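Local coordinates for glycosyltransferase (duf1792) (Streptococcus sanguinis, PDB 5V4A), which binds UDP and probably transfers sugars, as the GT-D-type glycosyltransferase domain of a longer streptococcal protein, at residues V239-H243 against Q253-R258; S127-F131 against E227-F231. One frame throughout, in Å; residues are numbered along the deposited sequence.

Contact 1 of 2, residues V239-H243 against Q253-R258; sequences VKLSH and QDIEFR
Lys240 NZ meets three backbone carbonyls. Across the contact it bonds Asp254 O at 3.1 Å and, weakly, Gln253 O. Within its own segment it donates to Leu241 O at 3.0 Å. The chain is extended through chi3 and bends only at the last torsion, which turns the ammonium in among the oxygens. The approach to Asp254 O is from well above the carbonyl plane, 51° out of it. Lys240 CE is 3.5 Å from the side-chain NE2 of Gln253, where the two chains cross.

One backbone bond joins the two loop segments directly: Glu256 N to Ser242 O, 3.0 Å and nearly straight at 168°. The same oxygen receives a CA-H...O contact from Ile255. Ser242 OG adds a weak bond to Glu256 OE1.

His243 has the largest surface covered by the other segment. The guanidinium of Arg258 lies flat on one face of its imidazole, with centres 3.8 Å apart and planes at 24°. Arg258 CG sits over the same face in a CH-pi contact. Ser242 OG lies over the opposite face, offset toward the rim. At the ring edge, His243 CD2 comes within 3.0 Å of Glu256 O. The Glu256 carboxylate stands steeply to the ring. One water bridges His243 O and Arg258 N.

Both segments belong to the long loop between helices 224-233 and 261-266, beside the UDP pocket, and Ile255 lies near the UDP-binding His245. Most of the cross-contact hydrogen bonds are accepted by backbone oxygens. One links main chain to main chain, while Lys240 ties its side chain to the backbone of the facing segment. The carbonyls around its ammonium would be expected to stabilise the charge; Asp254 OD2 is 5.7 Å from Lys240 NZ, not in contact.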
ATOM      1  N   VAL A 239      -3.277  25.246   1.419  1.00 17.64           N
ATOM      2  CA  VAL A 239      -3.527  26.093   2.583  1.00 27.03           C
ATOM      3  C   VAL A 239      -2.309  26.104   3.496  1.00 21.72           C
ATOM      4  O   VAL A 239      -1.748  25.048   3.818  1.00 18.10           O
ATOM      5  CB  VAL A 239      -4.769  25.601   3.337  1.00 27.77           C
ATOM      6  CG1 VAL A 239      -5.007  26.465   4.561  1.00 24.65           C
ATOM      7  CG2 VAL A 239      -5.979  25.594   2.411  1.00 30.12           C
ATOM      8  N   LYS A 240      -1.908  27.295   3.954  1.00 18.57           N
ATOM      9  CA  LYS A 240      -0.697  27.396   4.759  1.00 18.64           C
ATOM     10  C   LYS A 240      -0.953  26.977   6.204  1.00 17.15           C
ATOM     11  O   LYS A 240      -1.964  27.354   6.814  1.00 17.45           O
ATOM     12  CB  LYS A 240      -0.131  28.816   4.723  1.00 20.67           C
ATOM     13  CG  LYS A 240       1.215  28.935   5.443  1.00 25.39           C
ATOM     14  CD  LYS A 240       1.744  30.356   5.420  1.00 18.54           C
ATOM     15  CE  LYS A 240       3.055  30.430   6.153  1.00 17.86           C
ATOM     16  NZ  LYS A 240       2.950  29.845   7.523  1.00 17.53           N
ATOM     17  N   LEU A 241      -0.025  26.188   6.748  1.00 16.63           N
ATOM     18  CA  LEU A 241      -0.071  25.791   8.148  1.00 16.42           C
ATOM     19  C   LEU A 241       0.722  26.784   8.990  1.00 19.39           C
ATOM     20  O   LEU A 241       1.718  27.361   8.544  1.00 24.11           O
ATOM     21  CB  LEU A 241       0.494  24.375   8.336  1.00 22.48           C
ATOM     22  CG  LEU A 241      -0.101  23.296   7.428  1.00 21.43           C
ATOM     23  CD1 LEU A 241       0.672  21.971   7.540  1.00 27.51           C
ATOM     24  CD2 LEU A 241      -1.570  23.082   7.753  1.00 28.35           C
ATOM     25  N   SER A 242       0.279  26.966  10.225  1.00 19.98           N
ATOM     26  CA  SER A 242       0.847  28.012  11.056  1.00 17.06           C
ATOM     27  C   SER A 242       1.907  27.516  12.041  1.00 16.74           C
ATOM     28  O   SER A 242       2.580  28.352  12.655  1.00 19.80           O
ATOM     29  CB  SER A 242      -0.279  28.769  11.783  1.00 17.57           C
ATOM     30  OG  SER A 242      -0.753  28.059  12.901  1.00 24.82           O
ATOM     31  N   HIS A 243       2.039  26.196  12.257  1.00 16.26           N
ATOM     32  CA  HIS A 243       2.908  25.682  13.313  1.00 16.04           C
ATOM     33  C   HIS A 243       4.090  24.873  12.789  1.00 16.35           C
ATOM     34  O   HIS A 243       4.816  24.270  13.583  1.00 15.41           O
ATOM     35  CB  HIS A 243       2.110  24.861  14.322  1.00 21.71           C
ATOM     36  CG  HIS A 243       0.986  25.625  14.953  1.00 25.57           C
ATOM     37  ND1 HIS A 243      -0.326  25.506  14.548  1.00 33.60           N
ATOM     38  CD2 HIS A 243       0.991  26.556  15.937  1.00 29.19           C
ATOM     39  CE1 HIS A 243      -1.084  26.307  15.277  1.00 27.89           C
ATOM     40  NE2 HIS A 243      -0.308  26.959  16.124  1.00 34.29           N
ATOM     41  N   GLN A 253       7.810  32.169   6.590  1.00 17.98           N
ATOM     42  CA  GLN A 253       7.286  33.230   7.434  1.00 22.22           C
ATOM     43  C   GLN A 253       6.092  32.731   8.249  1.00 22.33           C
ATOM     44  O   GLN A 253       5.423  31.756   7.893  1.00 17.98           O
ATOM     45  CB  GLN A 253       6.872  34.432   6.583  1.00 28.26           C
ATOM     46  CG  GLN A 253       5.471  34.341   5.973  1.00 19.28           C
ATOM     47  CD  GLN A 253       5.372  33.463   4.734  1.00 19.02           C
ATOM     48  OE1 GLN A 253       6.379  32.978   4.196  1.00 23.42           O
ATOM     49  NE2 GLN A 253       4.138  33.233   4.281  1.00 25.18           N
ATOM     50  N   ASP A 254       5.840  33.405   9.376  1.00 23.00           N
ATOM     51  CA  ASP A 254       4.638  33.164  10.184  1.00 23.86           C
ATOM     52  C   ASP A 254       4.525  31.695  10.617  1.00 26.92           C
ATOM     53  O   ASP A 254       3.548  30.998  10.321  1.00 23.44           O
ATOM     54  CB  ASP A 254       3.381  33.620   9.434  1.00 24.58           C
ATOM     55  CG  ASP A 254       3.386  35.122   9.173  1.00 25.29           C
ATOM     56  OD1 ASP A 254       3.775  35.848  10.100  1.00 29.28           O
ATOM     57  OD2 ASP A 254       3.019  35.568   8.062  1.00 25.32           O
ATOM     58  N   ILE A 255       5.542  31.235  11.339  1.00 22.75           N
ATOM     59  CA  ILE A 255       5.562  29.888  11.897  1.00 25.77           C
ATOM     60  C   ILE A 255       5.847  29.984  13.391  1.00 22.80           C
ATOM     61  O   ILE A 255       6.878  30.534  13.795  1.00 24.09           O
ATOM     62  CB  ILE A 255       6.621  29.010  11.195  1.00 20.89           C
ATOM     63  CG1 ILE A 255       6.188  28.693   9.760  1.00 20.47           C
ATOM     64  CG2 ILE A 255       6.900  27.737  11.994  1.00 20.38           C
ATOM     65  CD1 ILE A 255       7.225  27.912   8.986  1.00 27.09           C
ATOM     66  N   GLU A 256       4.977  29.385  14.202  1.00 25.98           N
ATOM     67  CA  GLU A 256       5.178  29.291  15.645  1.00 23.97           C
ATOM     68  C   GLU A 256       4.974  27.833  16.045  1.00 23.46           C
ATOM     69  O   GLU A 256       3.904  27.262  15.816  1.00 23.73           O
ATOM     70  CB  GLU A 256       4.221  30.256  16.388  1.00 25.61           C
ATOM     71  CG  GLU A 256       2.793  29.760  16.566  1.00 44.02           C
ATOM     72  CD  GLU A 256       1.860  30.161  15.433  1.00 53.98           C
ATOM     73  OE1 GLU A 256       0.695  29.716  15.474  1.00 56.03           O
ATOM     74  OE2 GLU A 256       2.282  30.916  14.521  1.00 55.62           O
ATOM     75  N   PHE A 257       6.021  27.204  16.576  1.00 23.74           N
ATOM     76  CA  PHE A 257       5.975  25.766  16.834  1.00 25.82           C
ATOM     77  C   PHE A 257       4.974  25.427  17.935  1.00 25.30           C
ATOM     78  O   PHE A 257       4.869  26.128  18.944  1.00 28.29           O
ATOM     79  CB  PHE A 257       7.359  25.229  17.225  1.00 21.14           C
ATOM     80  CG  PHE A 257       8.406  25.325  16.131  1.00 20.07           C
ATOM     81  CD1 PHE A 257       8.045  25.316  14.788  1.00 19.62           C
ATOM     82  CD2 PHE A 257       9.750  25.379  16.453  1.00 19.63           C
ATOM     83  CE1 PHE A 257       8.998  25.390  13.791  1.00 24.36           C
ATOM     84  CE2 PHE A 257      10.717  25.448  15.454  1.00 22.98           C
ATOM     85  CZ  PHE A 257      10.337  25.459  14.121  1.00 18.37           C
ATOM     86  N   ARG A 258       4.255  24.323  17.747  1.00 22.90           N
ATOM     87  CA  ARG A 258       3.490  23.737  18.834  1.00 33.29           C
ATOM     88  C   ARG A 258       4.449  22.924  19.687  1.00 25.20           C
ATOM     89  O   ARG A 258       5.336  22.254  19.159  1.00 33.52           O
ATOM     90  CB  ARG A 258       2.389  22.826  18.283  1.00 34.44           C
ATOM     91  CG  ARG A 258       1.172  23.527  17.694  1.00 45.62           C
ATOM     92  CD  ARG A 258      -0.067  23.458  18.596  1.00 47.99           C
ATOM     93  NE  ARG A 258      -1.299  23.528  17.808  1.00 49.71           N
ATOM     94  CZ  ARG A 258      -2.197  24.510  17.890  1.00 53.76           C
ATOM     95  NH1 ARG A 258      -2.016  25.519  18.734  1.00 52.78           N
ATOM     96  NH2 ARG A 258      -3.281  24.487  17.121  1.00 54.40           N
TER
HETATM   97  O   HOH W   1       4.505  22.279  15.466  1.00 21.72           O

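Contact 2 of 2, residues S127-F131 against E227-F231; sequences SVGYF and EYEWF
Phe131 fills the tight part of this helix-helix contact, packed against both Tyr228 and Phe231. The edge of Tyr228 points at the face of Phe131 in a T-shaped pair, with centroids 5.2 Å apart and planes at 69°. Tyr228 CD1 makes the approach, 3.7 Å from Phe131 CD1. The Phe131 and Phe231 rings lie obliquely, and their side chains slide past each other in opposite directions. Phe131 CE2 is 3.5 Å from Phe231 CG, while CD2 of Phe131 lies over the Phe231 face. With CG anti to the backbone N (chi1 167°), Phe231 extends toward helix 127-138. Phe131 CZ also reaches the backbone of Glu227, 3.7 Å from its O.

The three rings form an aromatic cluster between helices 127-138 and 224-233 of the GT-D fold. The axes of the two short segments stay 11.5 Å apart and their N-to-C directions are 138° apart, so large side chains bridge the gap. Glu227 turns its carboxylate to Arg116, a UDP-binding residue, in a salt bridge, and to Ile119 N, while Tyr228 OH bonds to Asp158 and Lys135.

Packing is looser at the partly exposed Val128. Its CB lies 3.9 Å from Phe231 CZ, and Glu20 of the second subunit packs against this valine. Ser127 makes a lighter touch through CB on Phe231 CD1, while its OG bonds to Pro117 O.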
ATOM      1  N   SER A 127      -5.068   8.652  -4.028  1.00 22.29           N
ATOM      2  CA  SER A 127      -4.092   9.166  -3.066  1.00 17.70           C
ATOM      3  C   SER A 127      -4.025   8.320  -1.801  1.00 16.96           C
ATOM      4  O   SER A 127      -2.932   8.087  -1.258  1.00 13.42           O
ATOM      5  CB  SER A 127      -4.427  10.611  -2.707  1.00 23.38           C
ATOM      6  OG  SER A 127      -4.304  11.458  -3.829  1.00 25.52           O
ATOM      7  N   VAL A 128      -5.181   7.831  -1.333  1.00 15.14           N
ATOM      8  CA  VAL A 128      -5.224   7.005  -0.130  1.00 14.00           C
ATOM      9  C   VAL A 128      -4.310   5.800  -0.276  1.00 12.08           C
ATOM     10  O   VAL A 128      -3.650   5.381   0.682  1.00 14.00           O
ATOM     11  CB  VAL A 128      -6.684   6.608   0.179  1.00 19.57           C
ATOM     12  CG1 VAL A 128      -7.256   5.762  -0.926  1.00 12.73           C
ATOM     13  CG2 VAL A 128      -6.765   5.851   1.490  1.00 20.67           C
ATOM     14  N   GLY A 129      -4.277   5.209  -1.473  1.00 13.31           N
ATOM     15  CA  GLY A 129      -3.447   4.042  -1.698  1.00 17.38           C
ATOM     16  C   GLY A 129      -1.992   4.424  -1.803  1.00 15.30           C
ATOM     17  O   GLY A 129      -1.118   3.653  -1.395  1.00 12.72           O
ATOM     18  N   TYR A 130      -1.706   5.617  -2.337  1.00 18.34           N
ATOM     19  CA  TYR A 130      -0.315   6.052  -2.419  1.00 14.87           C
ATOM     20  C   TYR A 130       0.276   6.215  -1.023  1.00 18.41           C
ATOM     21  O   TYR A 130       1.398   5.764  -0.755  1.00 15.32           O
ATOM     22  CB  TYR A 130      -0.192   7.352  -3.231  1.00 19.53           C
ATOM     23  CG  TYR A 130      -0.667   7.259  -4.676  1.00 22.08           C
ATOM     24  CD1 TYR A 130      -0.721   6.037  -5.332  1.00 12.69           C
ATOM     25  CD2 TYR A 130      -1.041   8.400  -5.389  1.00 12.83           C
ATOM     26  CE1 TYR A 130      -1.150   5.947  -6.638  1.00 13.09           C
ATOM     27  CE2 TYR A 130      -1.460   8.317  -6.714  1.00 13.24           C
ATOM     28  CZ  TYR A 130      -1.524   7.071  -7.329  1.00 16.00           C
ATOM     29  OH  TYR A 130      -1.939   6.945  -8.640  1.00 14.09           O
ATOM     30  N   PHE A 131      -0.459   6.877  -0.117  1.00 16.88           N
ATOM     31  CA  PHE A 131       0.032   7.016   1.252  1.00 13.37           C
ATOM     32  C   PHE A 131       0.105   5.665   1.966  1.00 14.99           C
ATOM     33  O   PHE A 131       0.971   5.473   2.828  1.00 14.20           O
ATOM     34  CB  PHE A 131      -0.839   7.995   2.057  1.00 11.34           C
ATOM     35  CG  PHE A 131      -0.671   9.441   1.652  1.00 17.50           C
ATOM     36  CD1 PHE A 131       0.533  10.097   1.860  1.00 15.89           C
ATOM     37  CD2 PHE A 131      -1.728  10.149   1.083  1.00 18.46           C
ATOM     38  CE1 PHE A 131       0.691  11.436   1.495  1.00 17.74           C
ATOM     39  CE2 PHE A 131      -1.578  11.485   0.713  1.00 18.91           C
ATOM     40  CZ  PHE A 131      -0.355  12.126   0.919  1.00 18.17           C
ATOM     41  N   GLU A 227       1.809  17.225   2.064  1.00 14.11           N
ATOM     42  CA  GLU A 227       0.798  16.575   1.248  1.00 14.21           C
ATOM     43  C   GLU A 227      -0.106  15.705   2.104  1.00 19.09           C
ATOM     44  O   GLU A 227      -1.311  15.621   1.842  1.00 17.75           O
ATOM     45  CB  GLU A 227       1.458  15.760   0.127  1.00 16.44           C
ATOM     46  CG  GLU A 227       2.131  16.650  -0.929  1.00 17.64           C
ATOM     47  CD  GLU A 227       1.280  16.806  -2.171  1.00 17.38           C
ATOM     48  OE1 GLU A 227       0.134  16.310  -2.159  1.00 14.93           O
ATOM     49  OE2 GLU A 227       1.744  17.425  -3.155  1.00 16.06           O
ATOM     50  N   TYR A 228       0.448  15.084   3.158  1.00 15.71           N
ATOM     51  CA  TYR A 228      -0.378  14.280   4.055  1.00 19.17           C
ATOM     52  C   TYR A 228      -1.340  15.156   4.851  1.00 17.87           C
ATOM     53  O   TYR A 228      -2.504  14.796   5.040  1.00 17.62           O
ATOM     54  CB  TYR A 228       0.508  13.484   5.011  1.00 16.11           C
ATOM     55  CG  TYR A 228      -0.185  12.381   5.779  1.00 19.01           C
ATOM     56  CD1 TYR A 228      -0.751  11.298   5.122  1.00 14.52           C
ATOM     57  CD2 TYR A 228      -0.262  12.420   7.163  1.00 18.52           C
ATOM     58  CE1 TYR A 228      -1.360  10.268   5.827  1.00 16.03           C
ATOM     59  CE2 TYR A 228      -0.868  11.395   7.878  1.00 18.87           C
ATOM     60  CZ  TYR A 228      -1.419  10.325   7.201  1.00 19.66           C
ATOM     61  OH  TYR A 228      -2.041   9.306   7.894  1.00 21.05           O
ATOM     62  N   GLU A 229      -0.871  16.306   5.331  1.00 14.91           N
ATOM     63  CA  GLU A 229      -1.771  17.209   6.043  1.00 21.25           C
ATOM     64  C   GLU A 229      -2.914  17.656   5.143  1.00 26.68           C
ATOM     65  O   GLU A 229      -4.088  17.594   5.535  1.00 22.54           O
ATOM     66  CB  GLU A 229      -1.003  18.409   6.575  1.00 14.37           C
ATOM     67  CG  GLU A 229      -0.064  18.084   7.701  1.00 14.09           C
ATOM     68  CD  GLU A 229      -0.721  18.104   9.062  1.00 24.51           C
ATOM     69  OE1 GLU A 229      -0.016  17.793  10.044  1.00 24.87           O
ATOM     70  OE2 GLU A 229      -1.928  18.443   9.162  1.00 27.38           O
ATOM     71  N   TRP A 230      -2.595  18.040   3.901  1.00 14.78           N
ATOM     72  CA  TRP A 230      -3.650  18.444   2.977  1.00 20.62           C
ATOM     73  C   TRP A 230      -4.608  17.289   2.699  1.00 17.03           C
ATOM     74  O   TRP A 230      -5.830  17.488   2.641  1.00 15.48           O
ATOM     75  CB  TRP A 230      -3.045  18.961   1.674  1.00 20.53           C
ATOM     76  CG  TRP A 230      -2.350  20.265   1.843  1.00 15.65           C
ATOM     77  CD1 TRP A 230      -2.690  21.267   2.699  1.00 24.55           C
ATOM     78  CD2 TRP A 230      -1.188  20.717   1.136  1.00 16.56           C
ATOM     79  NE1 TRP A 230      -1.811  22.315   2.579  1.00 21.33           N
ATOM     80  CE2 TRP A 230      -0.882  22.006   1.621  1.00 18.03           C
ATOM     81  CE3 TRP A 230      -0.381  20.158   0.140  1.00 16.23           C
ATOM     82  CZ2 TRP A 230       0.203  22.743   1.149  1.00 18.68           C
ATOM     83  CZ3 TRP A 230       0.698  20.894  -0.329  1.00 19.99           C
ATOM     84  CH2 TRP A 230       0.979  22.173   0.175  1.00 20.77           C
ATOM     85  N   PHE A 231      -4.069  16.073   2.533  1.00 14.74           N
ATOM     86  CA  PHE A 231      -4.905  14.892   2.328  1.00 14.66           C
ATOM     87  C   PHE A 231      -5.842  14.668   3.513  1.00 14.66           C
ATOM     88  O   PHE A 231      -7.049  14.472   3.332  1.00 16.65           O
ATOM     89  CB  PHE A 231      -3.999  13.671   2.065  1.00 14.25           C
ATOM     90  CG  PHE A 231      -4.686  12.340   2.148  1.00 15.58           C
ATOM     91  CD1 PHE A 231      -5.585  11.944   1.175  1.00 16.15           C
ATOM     92  CD2 PHE A 231      -4.353  11.442   3.150  1.00 18.71           C
ATOM     93  CE1 PHE A 231      -6.195  10.681   1.228  1.00 23.31           C
ATOM     94  CE2 PHE A 231      -4.948  10.168   3.206  1.00 22.19           C
ATOM     95  CZ  PHE A 231      -5.871   9.796   2.245  1.00 19.12           C
TER

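Overall arrangement
Contact 2 is buried and largely aromatic; contact 1 is polar and lies at the surface. Their centres are about 20 Å apart. Helix 224-233 supplies one side of contact 2, and the chain leaving it leads into contact 1. The two also touch directly: Trp230 NE1 and Val239 O are 3.0 Å apart in a probable hydrogen bond, and Leu241 CD1 packs on Glu229 CG at 4.0 Å. Both lie near the UDP site. The nearest approach to the nucleotide is about 7 Å from the side chain of Glu227 in contact 2, and about 8 Å from that of Ile255 in contact 1.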